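Local structure of phosphinothricin N-acetyltransferase (Brucella ovis, 5DWM) at residues Q29-G34 / G157-R162; A90-Y95 / R123-V128; G146-G151 / L168-L173. The protein probably transfers an acetyl group from acetyl-CoA to an amine such as that of phosphinothricin, as a dimeric member of the GNAT acetyltransferase family. All blocks are in the same frame, centred on the assembly; numbering follows the deposited sequence.

Contact 1 of 3, residues Q29-G34 / G157-R162; sequences QAVLTG and GFKHGR
Lys159 and His160 reach across to the carbonyl end of helix 20-33, a helix terminus tied down by donors from a distant part of the chain. Two hydrogen bonds come from the ammonium group. Lys159 NZ sits 2.8 Å from Val31 O, in the carbonyl plane and on a lone pair, and 3.0 Å from Gly34 O, somewhat tilted from that plane. Its chain is fully extended, with CG anti to the backbone N (chi1 179°), which carries the charge the whole length of the side chain to the helix. Ser37 O and Glu39 O are further partners, so four carbonyls compete for three N-H groups and at least one bond must be shared or alternate; the partial negative charge at the helix end would probably favour this buried cation further.

The imidazole makes a more bent bond: His160 NE2 to Leu32 O spans 3.0 Å with 138° at the hydrogen, and the donor stands well above the carbonyl plane. Packing across the contact is slight, chiefly Lys159 CE at 3.4 Å from Val31 O; within 157-162, CE also lies over one face of the His160 ring, toward its rim.

Lys159 starts the type I' turn that closes the hairpin of strands 148-159 and 162-172; the contact thus fastens that hairpin tip to the C-terminal end of helix 20-33, beside the second subunit, whose Ala85 packs on Lys159.

Contact 2 of 3, residues A90-Y95 / R123-V128; sequences AEDSIY and RQLLAV
Strands 89-96 and 124-129 pair in parallel deep in the central sheet, Ala90 and Asp92 making the bonds and Glu91 paired with Leu126 between them. Three hydrogen bonds form the ladder: Ala90 N to Gln124 O at 3.0 Å and almost straight (173°), Leu126 N to Ala90 O at 2.7 Å, and Asp92 N to Leu126 O at 3.0 Å. Beyond Asp92 the strands splay, their short axes diverging by 46°, and a water takes over. It accepts from Val128 N (2.9 Å) and lies within donating distance of Asp92 O and Glu91 OE2, bridging the gap.

Helix 105-119 connects the two strands, making a beta-alpha-beta crossover, and the parting of these neighbours is the hallmark of the GNAT fold, in which the cofactor's pantetheine arm usually enters the split. Ile94, on the diverging part, belongs to the acetyl-CoA site, though no acetyl-CoA is bound to this chain.

On the helix side, Leu125 CD1 meets Ala90 CB at 4.0 Å and packs against Asp92 CB. Asp92 OD2 bonds to His142, while Asp92 OD1 is held 3.1 Å from Leu126 O, two acceptors without a bond. On the other side Glu91 stretches out, chi1 of -179° swinging CG away from its own N, and lays its carboxylate across Val128 CG2, 3.5 Å from OE2; OE1 forms a salt bridge with Arg81 of the second subunit.

Contact 3 of 3, residues G146-G151 / L168-L173; sequences GFTHCG and LMQLPL
Phe147 and Leu171 form the tight, inward part of this contact, whereas His149 and Thr148 lie on its exposed side. Leu171 CB sits over the phenyl face, 3.7 Å from the ring centroid and 3° off the normal, a CH-pi contact in which the two side chains cross at about a right angle. The ring's edge meets the backbone at Met169 C, and helix 105-119 adds Leu110 against the phenyl. Leu171 CD1 reaches back to Gly146 O at 3.4 Å, where Gly146, with positive phi, closes helix 136-144 in a Schellman motif.

Strands 148-151 and 168-172 belong to the antiparallel hairpin 148-159/162-172. Thr148 and Gln170 are a hydrogen-bonded pair, linked both ways at 2.9 Å between Thr148 N and Gln170 O and between Gln170 N and Thr148 O. A classic beta bulge follows: Cys150 and Gly151 both face Leu168, with Cys150 N to Leu168 O at 2.8 Å and Leu168 N to Gly151 O at 2.8 Å.

At the exposed His149, the buried Met169 lies alongside, pointing the same way. Bent at chi3 (68°), Met169 curls its methyl over the imidazole, CE lying 3.7 Å from the ring centroid, and SD adds a sulfur-aromatic contact over the face; His149 NE2 bonds to Glu143. On the opposite face of the hairpin the extended Gln170 passes Cys150, its OE1 3.5 Å from Cys150 CB and accepting from Glu154 N of the second subunit.

How the contacts relate
All three contacts reach one mixed sheet. Contacts 2 and 3 are continuous: their centres are about 9 Å apart, and strands 124-129 and 162-172 are joined by a probable hydrogen bond from Ala127 N to Met169 O, continued just past their ends from Leu173 N to Arg123 O, each 2.8 Å. Contact 1, centred about 21 Å from contact 2, touches it where Ala30 CB packs on Tyr95 CD1 at 3.6 Å. Contacts 1 and 3 do not touch, but share the hairpin 148-159/162-172, near its tip and base respectively. Ile94 of the acetyl-CoA site, unoccupied in this chain, lies within contact 2, its side chain about 7 Å from that of Phe147 and 10 Å from that of Ala30.

Contact 1 of 3, residues Q29-G34 / G157-R162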
ATOM      1  N   GLN A  29      -3.913  -8.667  21.506  1.00 15.95           N
ATOM      2  CA  GLN A  29      -2.569  -8.969  21.996  1.00 16.50           C
ATOM      3  C   GLN A  29      -1.501  -8.596  20.976  1.00 15.41           C
ATOM      4  O   GLN A  29      -0.440  -8.072  21.342  1.00 18.22           O
ATOM      5  CB  GLN A  29      -2.459 -10.447  22.383  1.00 18.77           C
ATOM      6  CG  GLN A  29      -3.249 -10.800  23.629  1.00 22.34           C
ATOM      7  CD  GLN A  29      -3.025  -9.794  24.741  1.00 26.53           C
ATOM      8  OE1 GLN A  29      -1.890  -9.555  25.154  1.00 29.00           O
ATOM      9  NE2 GLN A  29      -4.108  -9.177  25.212  1.00 27.07           N
ATOM     10  N   ALA A  30      -1.757  -8.862  19.692  1.00 15.47           N
ATOM     11  CA  ALA A  30      -0.822  -8.453  18.646  1.00 15.97           C
ATOM     12  C   ALA A  30      -0.602  -6.942  18.646  1.00 16.28           C
ATOM     13  O   ALA A  30       0.537  -6.470  18.531  1.00 18.03           O
ATOM     14  CB  ALA A  30      -1.343  -8.906  17.286  1.00 16.53           C
ATOM     15  N   VAL A  31      -1.680  -6.170  18.792  1.00 14.96           N
ATOM     16  CA  VAL A  31      -1.561  -4.715  18.776  1.00 15.18           C
ATOM     17  C   VAL A  31      -0.784  -4.228  19.989  1.00 16.98           C
ATOM     18  O   VAL A  31       0.091  -3.359  19.878  1.00 17.38           O
ATOM     19  CB  VAL A  31      -2.963  -4.079  18.691  1.00 14.56           C
ATOM     20  CG1 VAL A  31      -2.898  -2.586  18.981  1.00 15.93           C
ATOM     21  CG2 VAL A  31      -3.586  -4.339  17.324  1.00 14.21           C
ATOM     22  N   LEU A  32      -1.083  -4.787  21.166  1.00 17.59           N
ATOM     23  CA  LEU A  32      -0.508  -4.276  22.407  1.00 18.64           C
ATOM     24  C   LEU A  32       0.944  -4.703  22.592  1.00 20.24           C
ATOM     25  O   LEU A  32       1.762  -3.915  23.079  1.00 22.40           O
ATOM     26  CB  LEU A  32      -1.342  -4.735  23.601  1.00 18.85           C
ATOM     27  CG  LEU A  32      -2.737  -4.122  23.717  1.00 19.94           C
ATOM     28  CD1 LEU A  32      -3.511  -4.716  24.882  1.00 20.96           C
ATOM     29  CD2 LEU A  32      -2.630  -2.609  23.842  1.00 22.60           C
ATOM     30  N   THR A  33       1.282  -5.938  22.215  1.00 22.04           N
ATOM     31  CA  THR A  33       2.590  -6.506  22.516  1.00 23.60           C
ATOM     32  C   THR A  33       3.486  -6.697  21.301  1.00 24.56           C
ATOM     33  O   THR A  33       4.643  -7.091  21.476  1.00 28.59           O
ATOM     34  CB  THR A  33       2.447  -7.873  23.209  1.00 25.79           C
ATOM     35  OG1 THR A  33       1.999  -8.851  22.258  1.00 26.88           O
ATOM     36  CG2 THR A  33       1.453  -7.800  24.352  1.00 27.18           C
ATOM     37  N   GLY A  34       3.002  -6.450  20.079  1.00 22.40           N
ATOM     38  CA  GLY A  34       3.757  -6.778  18.892  1.00 19.70           C
ATOM     39  C   GLY A  34       3.871  -5.584  17.962  1.00 21.45           C
ATOM     40  O   GLY A  34       3.252  -4.538  18.173  1.00 22.50           O
ATOM     41  N   GLY A 157       7.286   2.810  10.040  1.00 13.32           N
ATOM     42  CA  GLY A 157       6.442   2.943  11.208  1.00 13.79           C
ATOM     43  C   GLY A 157       7.243   3.340  12.428  1.00 13.77           C
ATOM     44  O   GLY A 157       8.440   3.058  12.534  1.00 15.24           O
ATOM     45  N   PHE A 158       6.569   4.020  13.355  1.00 13.86           N
ATOM     46  CA  PHE A 158       7.131   4.289  14.672  1.00 14.35           C
ATOM     47  C   PHE A 158       6.113   3.831  15.701  1.00 16.14           C
ATOM     48  O   PHE A 158       4.973   4.302  15.691  1.00 17.54           O
ATOM     49  CB  PHE A 158       7.451   5.769  14.878  1.00 15.60           C
ATOM     50  CG  PHE A 158       8.233   6.016  16.125  1.00 15.84           C
ATOM     51  CD1 PHE A 158       9.604   5.802  16.142  1.00 15.02           C
ATOM     52  CD2 PHE A 158       7.600   6.412  17.295  1.00 18.42           C
ATOM     53  CE1 PHE A 158      10.335   5.995  17.303  1.00 16.70           C
ATOM     54  CE2 PHE A 158       8.329   6.619  18.467  1.00 18.60           C
ATOM     55  CZ  PHE A 158       9.694   6.412  18.469  1.00 18.50           C
ATOM     56  N   LYS A 159       6.525   2.920  16.580  1.00 16.53           N
ATOM     57  CA  LYS A 159       5.632   2.325  17.564  1.00 17.53           C
ATOM     58  C   LYS A 159       6.477   1.784  18.706  1.00 20.81           C
ATOM     59  O   LYS A 159       7.573   1.270  18.484  1.00 21.31           O
ATOM     60  CB  LYS A 159       4.796   1.195  16.938  1.00 17.99           C
ATOM     61  CG  LYS A 159       3.838   0.503  17.903  1.00 17.71           C
ATOM     62  CD  LYS A 159       3.024  -0.590  17.196  1.00 17.06           C
ATOM     63  CE  LYS A 159       2.070  -1.248  18.170  1.00 17.24           C
ATOM     64  NZ  LYS A 159       1.294  -2.364  17.564  1.00 16.41           N
ATOM     65  N   HIS A 160       5.959   1.903  19.922  1.00 24.23           N
ATOM     66  CA  HIS A 160       6.655   1.411  21.112  1.00 27.93           C
ATOM     67  C   HIS A 160       8.077   1.961  21.197  1.00 27.02           C
ATOM     68  O   HIS A 160       9.014   1.264  21.593  1.00 29.27           O
ATOM     69  CB  HIS A 160       6.652  -0.121  21.189  1.00 31.86           C
ATOM     70  CG  HIS A 160       5.290  -0.728  21.354  1.00 35.38           C
ATOM     71  ND1 HIS A 160       4.149   0.024  21.545  1.00 36.18           N
ATOM     72  CD2 HIS A 160       4.889  -2.022  21.356  1.00 37.26           C
ATOM     73  CE1 HIS A 160       3.106  -0.781  21.655  1.00 37.46           C
ATOM     74  NE2 HIS A 160       3.528  -2.027  21.547  1.00 37.93           N
ATOM     75  N   GLY A 161       8.245   3.220  20.792  1.00 25.30           N
ATOM     76  CA  GLY A 161       9.523   3.896  20.902  1.00 24.15           C
ATOM     77  C   GLY A 161      10.571   3.497  19.885  1.00 21.56           C
ATOM     78  O   GLY A 161      11.736   3.875  20.050  1.00 22.64           O
ATOM     79  N   ARG A 162      10.198   2.774  18.827  1.00 20.76           N
ATOM     80  CA  ARG A 162      11.154   2.232  17.870  1.00 20.69           C
ATOM     81  C   ARG A 162      10.694   2.504  16.448  1.00 17.25           C
ATOM     82  O   ARG A 162       9.499   2.417  16.143  1.00 16.19           O
ATOM     83  CB  ARG A 162      11.278   0.697  18.011  1.00 26.40           C
ATOM     84  CG  ARG A 162      12.248   0.201  19.059  1.00 32.05           C
ATOM     85  CD  ARG A 162      12.670  -1.250  18.769  1.00 35.43           C
ATOM     86  NE  ARG A 162      11.524  -2.149  18.632  1.00 38.72           N
ATOM     87  CZ  ARG A 162      11.218  -2.850  17.538  1.00 40.16           C
ATOM     88  NH1 ARG A 162      11.971  -2.785  16.447  1.00 40.49           N
ATOM     89  NH2 ARG A 162      10.151  -3.635  17.541  1.00 40.61           N
TER

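Contact 2 of 3, residues A90-Y95 / R123-V128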
ATOM      1  N   ALA A  90      -3.504  -9.857  -4.528  1.00 14.27           N
ATOM      2  CA  ALA A  90      -4.093  -9.924  -3.199  1.00 13.17           C
ATOM      3  C   ALA A  90      -2.998  -9.805  -2.145  1.00 14.08           C
ATOM      4  O   ALA A  90      -1.819 -10.031  -2.422  1.00 14.15           O
ATOM      5  CB  ALA A  90      -4.875 -11.228  -2.995  1.00 16.16           C
ATOM      6  N   GLU A  91      -3.404  -9.455  -0.925  1.00 14.14           N
ATOM      7  CA  GLU A  91      -2.501  -9.324   0.211  1.00 14.52           C
ATOM      8  C   GLU A  91      -2.974 -10.244   1.331  1.00 15.73           C
ATOM      9  O   GLU A  91      -4.178 -10.337   1.587  1.00 16.90           O
ATOM     10  CB  GLU A  91      -2.500  -7.868   0.701  1.00 16.82           C
ATOM     11  CG  GLU A  91      -1.566  -7.610   1.880  1.00 18.84           C
ATOM     12  CD  GLU A  91      -1.577  -6.159   2.319  1.00 20.63           C
ATOM     13  OE1 GLU A  91      -1.863  -5.282   1.480  1.00 24.70           O
ATOM     14  OE2 GLU A  91      -1.294  -5.901   3.502  1.00 21.05           O
ATOM     15  N   ASP A  92      -2.036 -10.931   1.997  1.00 15.36           N
ATOM     16  CA  ASP A  92      -2.388 -11.838   3.087  1.00 16.17           C
ATOM     17  C   ASP A  92      -2.117 -11.222   4.453  1.00 16.74           C
ATOM     18  O   ASP A  92      -1.199 -10.418   4.622  1.00 21.07           O
ATOM     19  CB  ASP A  92      -1.700 -13.212   2.981  1.00 17.41           C
ATOM     20  CG  ASP A  92      -0.193 -13.167   3.207  1.00 20.20           C
ATOM     21  OD1 ASP A  92       0.537 -12.739   2.283  1.00 24.69           O
ATOM     22  OD2 ASP A  92       0.274 -13.649   4.266  1.00 20.77           O
ATOM     23  N   SER A  93      -2.932 -11.626   5.429  1.00 15.39           N
ATOM     24  CA  SER A  93      -2.831 -11.182   6.815  1.00 15.60           C
ATOM     25  C   SER A  93      -3.024 -12.394   7.711  1.00 14.68           C
ATOM     26  O   SER A  93      -3.977 -13.151   7.519  1.00 16.56           O
ATOM     27  CB  SER A  93      -3.930 -10.165   7.127  1.00 18.91           C
ATOM     28  OG  SER A  93      -3.734  -8.982   6.376  1.00 20.60           O
ATOM     29  N   ILE A  94      -2.128 -12.586   8.680  1.00 15.37           N
ATOM     30  CA  ILE A  94      -2.145 -13.770   9.535  1.00 14.96           C
ATOM     31  C   ILE A  94      -1.794 -13.337  10.948  1.00 14.44           C
ATOM     32  O   ILE A  94      -0.786 -12.651  11.154  1.00 15.84           O
ATOM     33  CB  ILE A  94      -1.117 -14.832   9.093  1.00 19.13           C
ATOM     34  CG1 ILE A  94      -1.231 -15.167   7.606  1.00 23.59           C
ATOM     35  CG2 ILE A  94      -1.283 -16.102   9.922  1.00 19.32           C
ATOM     36  CD1 ILE A  94      -0.128 -16.076   7.121  1.00 27.30           C
ATOM     37  N   TYR A  95      -2.589 -13.778  11.925  1.00 14.42           N
ATOM     38  CA  TYR A  95      -2.304 -13.533  13.333  1.00 14.23           C
ATOM     39  C   TYR A  95      -2.567 -14.792  14.140  1.00 14.87           C
ATOM     40  O   TYR A  95      -3.567 -15.479  13.919  1.00 17.38           O
ATOM     41  CB  TYR A  95      -3.148 -12.380  13.890  1.00 15.76           C
ATOM     42  CG  TYR A  95      -2.650 -11.039  13.408  1.00 16.21           C
ATOM     43  CD1 TYR A  95      -1.591 -10.407  14.043  1.00 17.80           C
ATOM     44  CD2 TYR A  95      -3.217 -10.419  12.304  1.00 17.66           C
ATOM     45  CE1 TYR A  95      -1.122  -9.182  13.609  1.00 19.29           C
ATOM     46  CE2 TYR A  95      -2.750  -9.186  11.856  1.00 19.46           C
ATOM     47  CZ  TYR A  95      -1.702  -8.574  12.513  1.00 19.19           C
ATOM     48  OH  TYR A  95      -1.232  -7.354  12.078  1.00 22.24           O
ATOM     49  N   ARG A 123      -3.153 -13.650  -9.335  1.00 16.35           N
ATOM     50  CA  ARG A 123      -1.856 -13.937  -9.930  1.00 16.43           C
ATOM     51  C   ARG A 123      -0.675 -13.654  -9.008  1.00 15.88           C
ATOM     52  O   ARG A 123       0.415 -14.187  -9.247  1.00 16.71           O
ATOM     53  CB  ARG A 123      -1.682 -13.164 -11.254  1.00 17.91           C
ATOM     54  CG  ARG A 123      -2.623 -13.602 -12.377  1.00 17.69           C
ATOM     55  CD  ARG A 123      -2.374 -15.057 -12.737  1.00 18.66           C
ATOM     56  NE  ARG A 123      -3.138 -15.509 -13.900  1.00 20.83           N
ATOM     57  CZ  ARG A 123      -2.712 -15.406 -15.151  1.00 22.26           C
ATOM     58  NH1 ARG A 123      -1.534 -14.846 -15.399  1.00 21.98           N
ATOM     59  NH2 ARG A 123      -3.468 -15.848 -16.149  1.00 24.44           N
ATOM     60  N   GLN A 124      -0.851 -12.828  -7.976  1.00 14.87           N
ATOM     61  CA  GLN A 124       0.209 -12.566  -7.008  1.00 14.17           C
ATOM     62  C   GLN A 124      -0.408 -12.436  -5.627  1.00 13.88           C
ATOM     63  O   GLN A 124      -1.479 -11.842  -5.473  1.00 14.52           O
ATOM     64  CB  GLN A 124       0.954 -11.247  -7.314  1.00 14.82           C
ATOM     65  CG  GLN A 124       1.534 -11.142  -8.709  1.00 16.23           C
ATOM     66  CD  GLN A 124       2.745 -12.028  -8.965  1.00 16.15           C
ATOM     67  OE1 GLN A 124       3.068 -12.338 -10.126  1.00 18.65           O
ATOM     68  NE2 GLN A 124       3.431 -12.426  -7.902  1.00 13.96           N
ATOM     69  N   LEU A 125       0.273 -12.988  -4.623  1.00 14.52           N
ATOM     70  CA  LEU A 125      -0.104 -12.816  -3.226  1.00 13.77           C
ATOM     71  C   LEU A 125       1.026 -12.073  -2.522  1.00 14.18           C
ATOM     72  O   LEU A 125       2.184 -12.499  -2.578  1.00 15.06           O
ATOM     73  CB  LEU A 125      -0.374 -14.171  -2.567  1.00 15.63           C
ATOM     74  CG  LEU A 125      -0.848 -14.158  -1.103  1.00 15.55           C
ATOM     75  CD1 LEU A 125      -2.113 -13.313  -0.932  1.00 16.40           C
ATOM     76  CD2 LEU A 125      -1.072 -15.591  -0.622  1.00 15.64           C
ATOM     77  N   LEU A 126       0.694 -10.949  -1.894  1.00 14.82           N
ATOM     78  CA  LEU A 126       1.683 -10.047  -1.313  1.00 14.12           C
ATOM     79  C   LEU A 126       1.595 -10.082   0.207  1.00 13.77           C
ATOM     80  O   LEU A 126       0.500 -10.010   0.768  1.00 15.62           O
ATOM     81  CB  LEU A 126       1.411  -8.618  -1.793  1.00 14.72           C
ATOM     82  CG  LEU A 126       2.366  -7.515  -1.323  1.00 15.15           C
ATOM     83  CD1 LEU A 126       3.708  -7.633  -2.031  1.00 15.72           C
ATOM     84  CD2 LEU A 126       1.763  -6.131  -1.557  1.00 16.10           C
ATOM     85  N   ALA A 127       2.744 -10.163   0.870  1.00 14.22           N
ATOM     86  CA  ALA A 127       2.835  -9.998   2.318  1.00 14.71           C
ATOM     87  C   ALA A 127       3.476  -8.653   2.620  1.00 15.78           C
ATOM     88  O   ALA A 127       4.547  -8.344   2.094  1.00 15.71           O
ATOM     89  CB  ALA A 127       3.669 -11.116   2.955  1.00 16.18           C
ATOM     90  N   VAL A 128       2.810  -7.854   3.451  1.00 15.12           N
ATOM     91  CA  VAL A 128       3.309  -6.552   3.881  1.00 14.61           C
ATOM     92  C   VAL A 128       3.605  -6.710   5.367  1.00 15.03           C
ATOM     93  O   VAL A 128       2.706  -6.594   6.205  1.00 17.37           O
ATOM     94  CB  VAL A 128       2.258  -5.457   3.620  1.00 15.36           C
ATOM     95  CG1 VAL A 128       2.786  -4.088   4.054  1.00 15.35           C
ATOM     96  CG2 VAL A 128       1.892  -5.418   2.152  1.00 16.35           C
TER
HETATM   97  O   HOH W   1       0.138  -8.187   4.652  1.00 21.14           O

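Contact 3 of 3, residues G146-G151 / L168-L173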
ATOM      1  N   GLY A 146       7.333 -20.298   0.059  1.00 24.90           N
ATOM      2  CA  GLY A 146       7.750 -19.951  -1.283  1.00 23.09           C
ATOM      3  C   GLY A 146       7.686 -18.484  -1.641  1.00 21.67           C
ATOM      4  O   GLY A 146       7.961 -18.138  -2.795  1.00 22.49           O
ATOM      5  N   PHE A 147       7.326 -17.614  -0.706  1.00 19.91           N
ATOM      6  CA  PHE A 147       7.353 -16.190  -1.000  1.00 18.48           C
ATOM      7  C   PHE A 147       8.797 -15.746  -1.193  1.00 19.36           C
ATOM      8  O   PHE A 147       9.721 -16.264  -0.552  1.00 21.18           O
ATOM      9  CB  PHE A 147       6.762 -15.393   0.162  1.00 17.91           C
ATOM     10  CG  PHE A 147       5.260 -15.422   0.249  1.00 17.23           C
ATOM     11  CD1 PHE A 147       4.583 -16.567   0.652  1.00 17.87           C
ATOM     12  CD2 PHE A 147       4.525 -14.268   0.006  1.00 16.91           C
ATOM     13  CE1 PHE A 147       3.204 -16.569   0.751  1.00 17.37           C
ATOM     14  CE2 PHE A 147       3.147 -14.265   0.114  1.00 17.04           C
ATOM     15  CZ  PHE A 147       2.482 -15.414   0.495  1.00 17.34           C
ATOM     16  N   THR A 148       8.992 -14.774  -2.077  1.00 19.08           N
ATOM     17  CA  THR A 148      10.304 -14.191  -2.307  1.00 19.49           C
ATOM     18  C   THR A 148      10.314 -12.739  -1.849  1.00 18.45           C
ATOM     19  O   THR A 148       9.294 -12.049  -1.892  1.00 17.90           O
ATOM     20  CB  THR A 148      10.708 -14.282  -3.782  1.00 23.05           C
ATOM     21  OG1 THR A 148       9.766 -13.567  -4.583  1.00 25.54           O
ATOM     22  CG2 THR A 148      10.717 -15.730  -4.239  1.00 23.79           C
ATOM     23  N   HIS A 149      11.474 -12.288  -1.390  1.00 19.01           N
ATOM     24  CA  HIS A 149      11.607 -10.913  -0.934  1.00 18.81           C
ATOM     25  C   HIS A 149      11.492  -9.951  -2.104  1.00 18.40           C
ATOM     26  O   HIS A 149      12.150 -10.127  -3.131  1.00 20.45           O
ATOM     27  CB  HIS A 149      12.956 -10.746  -0.245  1.00 19.86           C
ATOM     28  CG  HIS A 149      12.993 -11.344   1.121  1.00 22.63           C
ATOM     29  ND1 HIS A 149      12.557 -10.661   2.234  1.00 24.48           N
ATOM     30  CD2 HIS A 149      13.371 -12.572   1.551  1.00 23.35           C
ATOM     31  CE1 HIS A 149      12.683 -11.437   3.297  1.00 24.76           C
ATOM     32  NE2 HIS A 149      13.180 -12.600   2.910  1.00 24.91           N
ATOM     33  N   CYS A 150      10.655  -8.923  -1.950  1.00 16.67           N
ATOM     34  CA  CYS A 150      10.470  -7.967  -3.028  1.00 17.30           C
ATOM     35  C   CYS A 150      10.514  -6.520  -2.556  1.00 17.98           C
ATOM     36  O   CYS A 150      10.113  -5.631  -3.312  1.00 20.83           O
ATOM     37  CB  CYS A 150       9.190  -8.257  -3.837  1.00 16.82           C
ATOM     38  SG  CYS A 150       7.636  -8.098  -2.934  1.00 16.25           S
ATOM     39  N   GLY A 151      10.985  -6.252  -1.346  1.00 17.64           N
ATOM     40  CA  GLY A 151      11.209  -4.872  -0.957  1.00 17.96           C
ATOM     41  C   GLY A 151      11.301  -4.706   0.541  1.00 15.31           C
ATOM     42  O   GLY A 151      10.967  -5.597   1.321  1.00 15.99           O
ATOM     43  N   LEU A 168       8.470  -6.481   2.353  1.00 13.84           N
ATOM     44  CA  LEU A 168       7.512  -6.930   1.349  1.00 14.70           C
ATOM     45  C   LEU A 168       7.972  -8.248   0.736  1.00 15.75           C
ATOM     46  O   LEU A 168       9.154  -8.408   0.406  1.00 15.56           O
ATOM     47  CB  LEU A 168       7.363  -5.890   0.236  1.00 17.09           C
ATOM     48  CG  LEU A 168       7.012  -4.487   0.719  1.00 20.77           C
ATOM     49  CD1 LEU A 168       7.272  -3.533  -0.401  1.00 25.54           C
ATOM     50  CD2 LEU A 168       5.565  -4.427   1.130  1.00 25.07           C
ATOM     51  N   MET A 169       7.033  -9.192   0.583  1.00 15.00           N
ATOM     52  CA  MET A 169       7.309 -10.482  -0.040  1.00 15.44           C
ATOM     53  C   MET A 169       6.146 -10.855  -0.952  1.00 15.36           C
ATOM     54  O   MET A 169       5.006 -10.448  -0.719  1.00 15.85           O
ATOM     55  CB  MET A 169       7.508 -11.583   1.013  1.00 15.47           C
ATOM     56  CG  MET A 169       8.497 -11.203   2.111  1.00 17.00           C
ATOM     57  SD  MET A 169       8.870 -12.561   3.232  1.00 19.67           S
ATOM     58  CE  MET A 169       9.766 -13.661   2.134  1.00 22.12           C
ATOM     59  N   GLN A 170       6.422 -11.656  -1.980  1.00 15.33           N
ATOM     60  CA  GLN A 170       5.349 -12.021  -2.898  1.00 15.51           C
ATOM     61  C   GLN A 170       5.479 -13.463  -3.372  1.00 16.48           C
ATOM     62  O   GLN A 170       6.563 -14.048  -3.389  1.00 18.00           O
ATOM     63  CB  GLN A 170       5.212 -11.054  -4.092  1.00 15.50           C
ATOM     64  CG  GLN A 170       6.359 -11.121  -5.084  1.00 15.54           C
ATOM     65  CD  GLN A 170       6.210 -10.132  -6.233  1.00 15.33           C
ATOM     66  OE1 GLN A 170       7.117  -9.347  -6.495  1.00 16.80           O
ATOM     67  NE2 GLN A 170       5.075 -10.184  -6.936  1.00 16.78           N
ATOM     68  N   LEU A 171       4.340 -14.013  -3.782  1.00 15.47           N
ATOM     69  CA  LEU A 171       4.244 -15.388  -4.258  1.00 15.80           C
ATOM     70  C   LEU A 171       3.416 -15.359  -5.532  1.00 16.10           C
ATOM     71  O   LEU A 171       2.256 -14.898  -5.502  1.00 15.87           O
ATOM     72  CB  LEU A 171       3.543 -16.249  -3.207  1.00 17.28           C
ATOM     73  CG  LEU A 171       3.314 -17.714  -3.576  1.00 18.17           C
ATOM     74  CD1 LEU A 171       4.611 -18.520  -3.503  1.00 19.00           C
ATOM     75  CD2 LEU A 171       2.256 -18.314  -2.666  1.00 19.95           C
ATOM     76  N   PRO A 172       3.929 -15.862  -6.647  1.00 17.43           N
ATOM     77  CA  PRO A 172       3.122 -15.916  -7.866  1.00 17.74           C
ATOM     78  C   PRO A 172       2.128 -17.061  -7.797  1.00 18.97           C
ATOM     79  O   PRO A 172       2.384 -18.103  -7.187  1.00 20.48           O
ATOM     80  CB  PRO A 172       4.166 -16.174  -8.958  1.00 18.86           C
ATOM     81  CG  PRO A 172       5.222 -16.999  -8.247  1.00 18.46           C
ATOM     82  CD  PRO A 172       5.261 -16.473  -6.825  1.00 16.86           C
ATOM     83  N   LEU A 173       0.977 -16.859  -8.435  1.00 19.58           N
ATOM     84  CA  LEU A 173      -0.054 -17.888  -8.496  1.00 19.87           C
ATOM     85  C   LEU A 173      -0.610 -17.952  -9.910  1.00 19.32           C
ATOM     86  O   LEU A 173      -0.637 -16.948 -10.620  1.00 18.67           O
ATOM     87  CB  LEU A 173      -1.194 -17.569  -7.528  1.00 20.80           C
ATOM     88  CG  LEU A 173      -0.769 -17.530  -6.058  1.00 23.97           C
ATOM     89  CD1 LEU A 173      -1.935 -17.094  -5.213  1.00 26.89           C
ATOM     90  CD2 LEU A 173      -0.254 -18.898  -5.621  1.00 27.73           C
TER